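Protein E (Haemophilus influenzae, PDB 3ZH5) acts as a multifunctional surface adhesin that binds host epithelial cells and the host proteins vitronectin, laminin and plasminogen, aiding serum resistance and immune evasion. Local coordinates at residues Asn2-Ser14 with Asn49-Tyr63. Numbering follows the deposited sequence.
Sequences NDMKLAPPTDVRS and NLDKGLYVYPEPKRY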
loop_
_atom_site.group_PDB
_atom_site.type_symbol
_atom_site.label_atom_id
_atom_site.label_comp_id
_atom_site.label_asym_id
_atom_site.label_seq_id
_atom_site.Cartn_x
_atom_site.Cartn_y
_atom_site.Cartn_z
ATOM N N ASN A 2 -21.382 -8.549 4.167
ATOM C CA ASN A 2 -22.085 -7.581 3.331
ATOM C C ASN A 2 -22.538 -6.347 4.112
ATOM O O ASN A 2 -22.655 -5.253 3.557
ATOM C CB ASN A 2 -23.296 -8.244 2.660
ATOM C CG ASN A 2 -24.140 -9.057 3.636
ATOM O OD1 ASN A 2 -23.691 -10.080 4.163
ATOM N ND2 ASN A 2 -25.375 -8.614 3.866
ATOM N N ASP A 3 -22.762 -6.528 5.409
ATOM C CA ASP A 3 -23.493 -5.553 6.209
ATOM C C ASP A 3 -22.738 -4.255 6.503
ATOM O O ASP A 3 -23.331 -3.175 6.462
ATOM C CB ASP A 3 -23.939 -6.193 7.530
ATOM C CG ASP A 3 -25.233 -5.599 8.051
ATOM O OD1 ASP A 3 -25.227 -4.411 8.447
ATOM O OD2 ASP A 3 -26.258 -6.316 8.057
ATOM N N MET A 4 -21.442 -4.353 6.799
ATOM C CA MET A 4 -20.723 -3.236 7.415
ATOM C C MET A 4 -20.349 -2.105 6.448
ATOM O O MET A 4 -20.129 -2.333 5.256
ATOM C CB MET A 4 -19.483 -3.741 8.154
ATOM C CG MET A 4 -18.973 -2.770 9.203
ATOM S SD MET A 4 -20.321 -2.099 10.198
ATOM C CE MET A 4 -19.490 -0.765 11.055
ATOM N N LYS A 5 -20.256 -0.890 6.994
ATOM C CA LYS A 5 -20.224 0.345 6.203
ATOM C C LYS A 5 -19.345 1.436 6.835
ATOM O O LYS A 5 -19.598 1.889 7.953
ATOM C CB LYS A 5 -21.655 0.879 6.022
ATOM C CG LYS A 5 -22.663 0.403 7.087
ATOM C CD LYS A 5 -22.343 0.936 8.485
ATOM C CE LYS A 5 -23.221 0.291 9.547
ATOM N NZ LYS A 5 -22.884 0.765 10.921
ATOM N N LEU A 6 -18.331 1.877 6.097
ATOM C CA LEU A 6 -17.305 2.750 6.649
ATOM C C LEU A 6 -17.215 4.086 5.918
ATOM O O LEU A 6 -17.526 4.172 4.733
ATOM C CB LEU A 6 -15.949 2.044 6.551
ATOM C CG LEU A 6 -15.976 0.613 7.084
ATOM C CD1 LEU A 6 -14.651 -0.083 6.833
ATOM C CD2 LEU A 6 -16.311 0.619 8.566
ATOM N N ALA A 7 -16.753 5.116 6.627
ATOM C CA ALA A 7 -16.493 6.427 6.026
ATOM C C ALA A 7 -15.004 6.776 6.084
ATOM O O ALA A 7 -14.548 7.443 7.021
ATOM C CB ALA A 7 -17.306 7.502 6.718
ATOM N N PRO A 8 -14.248 6.314 5.080
ATOM C CA PRO A 8 -12.809 6.559 4.937
ATOM C C PRO A 8 -12.471 8.036 5.050
ATOM O O PRO A 8 -13.116 8.851 4.377
ATOM C CB PRO A 8 -12.517 6.072 3.521
ATOM C CG PRO A 8 -13.555 5.049 3.243
ATOM C CD PRO A 8 -14.760 5.377 4.062
ATOM N N PRO A 9 -11.453 8.382 5.851
ATOM C CA PRO A 9 -11.159 9.800 6.072
ATOM C C PRO A 9 -10.827 10.542 4.782
ATOM O O PRO A 9 -10.173 9.986 3.885
ATOM C CB PRO A 9 -9.944 9.791 6.998
ATOM C CG PRO A 9 -9.698 8.326 7.380
ATOM C CD PRO A 9 -10.388 7.493 6.360
ATOM N N THR A 10 -11.301 11.784 4.701
ATOM C CA THR A 10 -11.000 12.647 3.576
ATOM C C THR A 10 -9.738 13.436 3.834
ATOM O O THR A 10 -8.961 13.693 2.920
ATOM C CB THR A 10 -12.112 13.696 3.345
ATOM O OG1 THR A 10 -13.402 13.102 3.527
ATOM C CG2 THR A 10 -11.989 14.282 1.946
ATOM N N ASP A 11 -9.546 13.847 5.082
ATOM C CA ASP A 11 -8.293 14.479 5.478
ATOM C C ASP A 11 -7.154 13.454 5.521
ATOM O O ASP A 11 -7.288 12.389 6.126
ATOM C CB ASP A 11 -8.444 15.149 6.839
ATOM C CG ASP A 11 -9.371 16.352 6.802
ATOM O OD1 ASP A 11 -9.611 16.899 5.693
ATOM O OD2 ASP A 11 -9.845 16.755 7.888
ATOM N N VAL A 12 -6.037 13.792 4.881
ATOM C CA VAL A 12 -4.905 12.878 4.758
ATOM C C VAL A 12 -3.878 13.053 5.884
ATOM O O VAL A 12 -3.364 14.152 6.124
ATOM C CB VAL A 12 -4.205 13.100 3.402
ATOM C CG1 VAL A 12 -3.091 12.112 3.194
ATOM C CG2 VAL A 12 -5.229 13.036 2.276
ATOM N N ARG A 13 -3.599 11.957 6.578
ATOM C CA ARG A 13 -2.527 11.888 7.564
ATOM C C ARG A 13 -1.177 12.293 6.963
ATOM O O ARG A 13 -0.805 11.878 5.863
ATOM C CB ARG A 13 -2.468 10.461 8.108
ATOM C CG ARG A 13 -1.295 10.124 9.010
ATOM C CD ARG A 13 -1.562 10.539 10.435
ATOM N NE ARG A 13 -2.787 9.954 10.977
ATOM C CZ ARG A 13 -2.857 8.776 11.593
ATOM N NH1 ARG A 13 -1.775 8.016 11.748
ATOM N NH2 ARG A 13 -4.024 8.353 12.055
ATOM N N SER A 14 -0.448 13.116 7.698
ATOM C CA SER A 14 0.879 13.554 7.274
ATOM C C SER A 14 1.776 12.383 6.881
ATOM O O SER A 14 1.877 11.366 7.583
ATOM C CB SER A 14 1.532 14.429 8.369
ATOM O OG SER A 14 2.829 13.958 8.699
ATOM N N ASN A 49 -7.542 2.582 2.988
ATOM C CA ASN A 49 -8.667 2.716 3.896
ATOM C C ASN A 49 -9.907 2.136 3.213
ATOM O O ASN A 49 -10.242 2.516 2.086
ATOM C CB ASN A 49 -8.866 4.176 4.297
ATOM C CG ASN A 49 -7.761 4.684 5.161
ATOM O OD1 ASN A 49 -7.081 3.905 5.828
ATOM N ND2 ASN A 49 -7.572 6.000 5.183
ATOM N N LEU A 50 -10.568 1.201 3.891
ATOM C CA LEU A 50 -11.636 0.398 3.295
ATOM C C LEU A 50 -12.998 1.069 3.312
ATOM O O LEU A 50 -13.285 1.889 4.180
ATOM C CB LEU A 50 -11.767 -0.944 4.022
ATOM C CG LEU A 50 -10.559 -1.871 3.960
ATOM C CD1 LEU A 50 -10.800 -3.047 4.881
ATOM C CD2 LEU A 50 -10.303 -2.321 2.544
ATOM N N ASP A 51 -13.830 0.668 2.350
ATOM C CA ASP A 51 -15.216 1.154 2.187
ATOM C C ASP A 51 -16.208 0.262 2.906
ATOM O O ASP A 51 -17.365 0.614 3.106
ATOM C CB ASP A 51 -15.585 1.142 0.710
ATOM C CG ASP A 51 -15.388 2.483 0.059
ATOM O OD1 ASP A 51 -15.798 3.483 0.685
ATOM O OD2 ASP A 51 -14.818 2.542 -1.059
ATOM N N LYS A 52 -15.730 -0.913 3.291
ATOM C CA LYS A 52 -16.578 -1.973 3.773
ATOM C C LYS A 52 -15.684 -2.775 4.705
ATOM O O LYS A 52 -14.529 -3.031 4.368
ATOM C CB LYS A 52 -17.032 -2.821 2.585
ATOM C CG LYS A 52 -18.107 -3.847 2.890
ATOM C CD LYS A 52 -18.379 -4.735 1.672
ATOM C CE LYS A 52 -19.423 -5.813 1.965
ATOM N NZ LYS A 52 -18.948 -6.795 2.991
ATOM N N GLY A 53 -16.193 -3.127 5.878
ATOM C CA GLY A 53 -15.395 -3.829 6.872
ATOM C C GLY A 53 -15.119 -5.268 6.471
ATOM O O GLY A 53 -15.983 -5.952 5.924
ATOM N N LEU A 54 -13.905 -5.740 6.746
ATOM C CA LEU A 54 -13.572 -7.136 6.500
ATOM C C LEU A 54 -13.461 -7.844 7.840
ATOM O O LEU A 54 -12.745 -7.395 8.724
ATOM C CB LEU A 54 -12.261 -7.261 5.723
ATOM C CG LEU A 54 -12.252 -6.652 4.320
ATOM C CD1 LEU A 54 -10.895 -6.885 3.656
ATOM C CD2 LEU A 54 -13.381 -7.204 3.459
ATOM N N TYR A 55 -14.205 -8.928 7.999
ATOM C CA TYR A 55 -14.191 -9.679 9.245
ATOM C C TYR A 55 -13.124 -10.751 9.164
ATOM O O TYR A 55 -13.398 -11.888 8.772
ATOM C CB TYR A 55 -15.560 -10.298 9.508
ATOM C CG TYR A 55 -16.644 -9.268 9.720
ATOM C CD1 TYR A 55 -17.251 -8.642 8.647
ATOM C CD2 TYR A 55 -17.051 -8.920 10.996
ATOM C CE1 TYR A 55 -18.243 -7.694 8.841
ATOM C CE2 TYR A 55 -18.033 -7.989 11.202
ATOM C CZ TYR A 55 -18.627 -7.375 10.125
ATOM O OH TYR A 55 -19.606 -6.438 10.342
ATOM N N VAL A 56 -11.908 -10.373 9.550
ATOM C CA VAL A 56 -10.734 -11.233 9.408
ATOM C C VAL A 56 -10.079 -11.539 10.751
ATOM O O VAL A 56 -8.942 -11.988 10.805
ATOM C CB VAL A 56 -9.666 -10.572 8.506
ATOM C CG1 VAL A 56 -10.046 -10.701 7.043
ATOM C CG2 VAL A 56 -9.460 -9.103 8.881
ATOM N N TYR A 57 -10.800 -11.290 11.834
ATOM C CA TYR A 57 -10.243 -11.421 13.161
ATOM C C TYR A 57 -10.773 -12.664 13.809
ATOM O O TYR A 57 -11.744 -13.240 13.315
ATOM C CB TYR A 57 -10.630 -10.207 13.985
ATOM C CG TYR A 57 -9.843 -8.989 13.614
ATOM C CD1 TYR A 57 -10.230 -8.197 12.541
ATOM C CD2 TYR A 57 -8.711 -8.629 14.320
ATOM C CE1 TYR A 57 -9.515 -7.086 12.186
ATOM C CE2 TYR A 57 -7.990 -7.515 13.971
ATOM C CZ TYR A 57 -8.397 -6.747 12.904
ATOM O OH TYR A 57 -7.675 -5.638 12.563
ATOM N N PRO A 58 -10.144 -13.074 14.925
ATOM C CA PRO A 58 -10.541 -14.256 15.685
ATOM C C PRO A 58 -11.998 -14.148 16.071
ATOM O O PRO A 58 -12.751 -15.112 15.963
ATOM C CB PRO A 58 -9.662 -14.170 16.934
ATOM C CG PRO A 58 -9.302 -12.719 17.046
ATOM C CD PRO A 58 -9.105 -12.312 15.638
ATOM N N GLU A 59 -12.390 -12.955 16.501
ATOM C CA GLU A 59 -13.754 -12.717 16.911
ATOM C C GLU A 59 -14.548 -12.179 15.733
ATOM O O GLU A 59 -14.158 -11.195 15.087
ATOM C CB GLU A 59 -13.801 -11.742 18.074
ATOM C CG GLU A 59 -14.852 -12.111 19.102
ATOM C CD GLU A 59 -15.603 -10.909 19.612
ATOM O OE1 GLU A 59 -15.378 -9.805 19.070
ATOM O OE2 GLU A 59 -16.417 -11.069 20.550
ATOM N N PRO A 60 -15.681 -12.822 15.448
ATOM C CA PRO A 60 -16.382 -12.514 14.202
ATOM C C PRO A 60 -17.185 -11.217 14.241
ATOM O O PRO A 60 -17.934 -10.966 13.297
ATOM C CB PRO A 60 -17.298 -13.725 14.021
ATOM C CG PRO A 60 -17.551 -14.229 15.416
ATOM C CD PRO A 60 -16.358 -13.863 16.244
ATOM N N LYS A 61 -17.045 -10.405 15.287
ATOM C CA LYS A 61 -17.700 -9.092 15.288
ATOM C C LYS A 61 -16.683 -7.993 14.979
ATOM O O LYS A 61 -17.056 -6.869 14.626
ATOM C CB LYS A 61 -18.418 -8.816 16.616
ATOM C CG LYS A 61 -17.523 -8.306 17.730
ATOM C CD LYS A 61 -18.253 -8.302 19.073
ATOM C CE LYS A 61 -17.334 -7.926 20.237
ATOM N NZ LYS A 61 -18.020 -8.022 21.550
ATOM N N ARG A 62 -15.402 -8.333 15.086
ATOM C CA ARG A 62 -14.322 -7.387 14.827
ATOM C C ARG A 62 -13.995 -7.318 13.339
ATOM O O ARG A 62 -13.739 -8.346 12.713
ATOM C CB ARG A 62 -13.070 -7.813 15.597
ATOM C CG ARG A 62 -12.038 -6.705 15.761
ATOM C CD ARG A 62 -11.181 -6.968 16.979
ATOM N NE ARG A 62 -10.667 -5.743 17.588
ATOM C CZ ARG A 62 -10.215 -5.666 18.841
ATOM N NH1 ARG A 62 -10.211 -6.745 19.622
ATOM N NH2 ARG A 62 -9.758 -4.514 19.317
ATOM N N TYR A 63 -13.985 -6.109 12.777
ATOM C CA TYR A 63 -13.710 -5.936 11.355
ATOM C C TYR A 63 -12.580 -4.947 11.121
ATOM O O TYR A 63 -12.369 -4.039 11.919
ATOM C CB TYR A 63 -14.958 -5.431 10.649
ATOM C CG TYR A 63 -15.517 -4.174 11.272
ATOM C CD1 TYR A 63 -16.435 -4.243 12.316
ATOM C CD2 TYR A 63 -15.134 -2.912 10.819
ATOM C CE1 TYR A 63 -16.960 -3.091 12.891
ATOM C CE2 TYR A 63 -15.662 -1.748 11.388
ATOM C CZ TYR A 63 -16.568 -1.851 12.423
ATOM O OH TYR A 63 -17.085 -0.722 13.009
HETATM O O HOH W 1 -8.933 7.605 2.976
#
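Between Met4 and Pro8 the extended N-terminal arm runs antiparallel to Asn49-Gly53, CA of Met4 lying 5.4 Å from CA of Gly53 and CA of Pro8 5.7 Å from CA of Asn49, yet the only direct backbone hydrogen bond between the two segments is weak, from Leu6 N to Asp51 O (3.4 Å). The arm packs over the corner where the chain leaves strand 41-50 of the antiparallel sheet for strand 53-54, and it illustrates how a segment without regular secondary structure can be held mainly by alternate side chains: Met4, Leu6 and Pro8 point toward the corner, Lys5 and Ala7 away.

Met4 makes the most extensive of these contacts, a Met-aromatic arrangement with Tyr63. With CG anti to the backbone N (chi1 -159°) and the chain bent at chi2, Met4 CG sits over the ring centre, 4.0 Å from the centroid and 4° off its normal, in a CH-pi contact; Met4 SD stands farther off above the face, and Met4 CE reaches the hydroxyl end of the ring, against CZ and OH of Tyr63. The Tyr55 side chain crosses that of Met4 at about a right angle, Tyr55 OH lying 3.5 Å from Met4 CB, while Tyr63 CB lies over one face of the Tyr55 ring. Leu6 is forked: CD1 lies against Gly53 N and Leu50 CB, whereas CD2 reaches Tyr63 CE2 (3.7 Å). This packing buries the backbone N-H groups of Lys52 and Gly53 without a polar partner.

At the other end, Pro8 CG rests against Leu50 O, and the Pro9 ring crosses the amide of Asn49. That amide is held by both ends: Asn49 OD1 accepts a hydrogen bond from Trp92 N, and Asn49 ND2 donates to a water (3.0 Å) that also lies 2.8 Å from Pro9 O and may donate to it.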